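FrpC operon protein (Neisseria meningitidis, PDB 5EDF) is of uncertain function but binds the RTX protein FrpC, is iron-regulated and may take part in bacterial adhesion. Local coordinates at residues A[18-21]-A[26-29]. Residues are numbered along the deposited sequence; the frame is centred on the assembly and turned at random.
Sequences TVTF and TKMV
Phe21 and Met28 face each other as the hydrogen-bonded pair of an antiparallel beta hairpin, formed by strands 18-23 and 26-31 near the N-terminus. Two backbone bonds close the pair, Phe21 N to Met28 O at 2.8 Å and Met28 N to Phe21 O at 3.0 Å. Each acceptor also takes a CA-H...O contact, from Thr20 CA and Lys27 CA respectively. Phe21 CG lies beside its own backbone N, anti to the carbonyl carbon (chi1 -66°), which puts ring atom CD2 near Met28 O with that oxygen at the ring edge, in plane. Both side chains leave the same face, but beyond Phe21 CB and Met28 CB, 4.5 Å apart, they part. The Phe21 side chain packs on Tyr56 of the neighbouring strand 56-57, while Met28, a selenomethionine here, runs to Val219, Phe222 and Val223 of the C-terminal helix 205-224 and to Ile103 of the large sheet. Through Met28 the hairpin is joined to the C-terminal helix and the large sheet.

On the other face, Val29 sits opposite Thr20 as the non-hydrogen-bonded pair, its two methyls shared between two threonines. CG1, anti to the Val29 N (chi1 176°), reaches Thr18 and lies 3.6 Å from Thr18 CB, with Thr18 OG1 also against it; CG2 lies 3.7 Å from Thr20 OG1. The Thr20 methyl turns instead toward Lys27, whose aliphatic chain passes across it before bending away at its end to a salt bridge between NZ and Asp22. Midway along that chain, Lys27 CD lies 4.0 Å from Thr20 CG2 and 3.7 Å from Phe21 O.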
loop_
_atom_site.group_PDB
_atom_site.type_symbol
_atom_site.label_atom_id
_atom_site.label_comp_id
_atom_site.label_asym_id
_atom_site.label_seq_id
_atom_site.Cartn_x
_atom_site.Cartn_y
_atom_site.Cartn_z
ATOM N N THR A 18 -9.954 -11.292 14.270
ATOM C CA THR A 18 -8.813 -11.457 13.391
ATOM C C THR A 18 -9.031 -12.685 12.516
ATOM O O THR A 18 -9.823 -13.581 12.841
ATOM C CB THR A 18 -7.529 -11.610 14.163
ATOM O OG1 THR A 18 -7.619 -12.777 14.993
ATOM C CG2 THR A 18 -7.216 -10.395 15.072
ATOM N N VAL A 19 -8.282 -12.751 11.427
ATOM C CA VAL A 19 -8.184 -13.948 10.607
ATOM C C VAL A 19 -6.701 -14.355 10.525
ATOM O O VAL A 19 -5.840 -13.505 10.252
ATOM C CB VAL A 19 -8.804 -13.772 9.218
ATOM C CG1 VAL A 19 -8.650 -15.059 8.347
ATOM C CG2 VAL A 19 -10.276 -13.358 9.347
ATOM N N THR A 20 -6.427 -15.643 10.682
ATOM C CA THR A 20 -5.098 -16.191 10.612
ATOM C C THR A 20 -4.811 -16.793 9.233
ATOM O O THR A 20 -5.594 -17.590 8.696
ATOM C CB THR A 20 -4.874 -17.214 11.700
ATOM O OG1 THR A 20 -5.089 -16.597 12.977
ATOM C CG2 THR A 20 -3.469 -17.814 11.617
ATOM N N PHE A 21 -3.682 -16.375 8.656
ATOM C CA PHE A 21 -3.204 -16.794 7.354
ATOM C C PHE A 21 -1.867 -17.495 7.529
ATOM O O PHE A 21 -1.178 -17.257 8.479
ATOM C CB PHE A 21 -3.016 -15.588 6.474
ATOM C CG PHE A 21 -4.299 -14.883 6.127
ATOM C CD1 PHE A 21 -5.029 -15.249 5.015
ATOM C CD2 PHE A 21 -4.772 -13.845 6.916
ATOM C CE1 PHE A 21 -6.212 -14.595 4.668
ATOM C CE2 PHE A 21 -5.929 -13.176 6.563
ATOM C CZ PHE A 21 -6.658 -13.569 5.454
ATOM N N THR A 26 4.538 -19.743 7.715
ATOM C CA THR A 26 4.690 -18.469 8.384
ATOM C C THR A 26 3.299 -17.830 8.589
ATOM O O THR A 26 2.570 -17.597 7.623
ATOM C CB THR A 26 5.535 -17.537 7.531
ATOM O OG1 THR A 26 6.866 -18.100 7.399
ATOM C CG2 THR A 26 5.646 -16.187 8.185
ATOM N N LYS A 27 2.934 -17.618 9.840
ATOM C CA LYS A 27 1.616 -17.095 10.184
ATOM C C LYS A 27 1.538 -15.562 10.142
ATOM O O LYS A 27 2.531 -14.839 10.433
ATOM C CB LYS A 27 1.165 -17.573 11.569
ATOM C CG LYS A 27 1.122 -19.087 11.736
ATOM C CD LYS A 27 0.030 -19.719 10.899
ATOM C CE LYS A 27 -0.128 -21.192 11.233
ATOM N NZ LYS A 27 1.061 -21.979 10.822
HETATM N N MSE A 28 0.357 -15.060 9.788
HETATM C CA MSE A 28 0.057 -13.663 9.864
HETATM C C MSE A 28 -1.336 -13.568 10.419
HETATM O O MSE A 28 -2.237 -14.284 9.941
HETATM C CB MSE A 28 0.067 -13.065 8.474
HETATM C CG MSE A 28 0.099 -11.597 8.441
HETATM SE SE MSE A 28 0.748 -10.847 6.739
HETATM C CE MSE A 28 2.585 -10.347 7.165
ATOM N N VAL A 29 -1.541 -12.703 11.398
ATOM C CA VAL A 29 -2.838 -12.578 12.078
ATOM C C VAL A 29 -3.329 -11.147 11.844
ATOM O O VAL A 29 -2.673 -10.208 12.278
ATOM C CB VAL A 29 -2.750 -12.898 13.582
ATOM C CG1 VAL A 29 -4.097 -12.666 14.252
ATOM C CG2 VAL A 29 -2.306 -14.336 13.761
#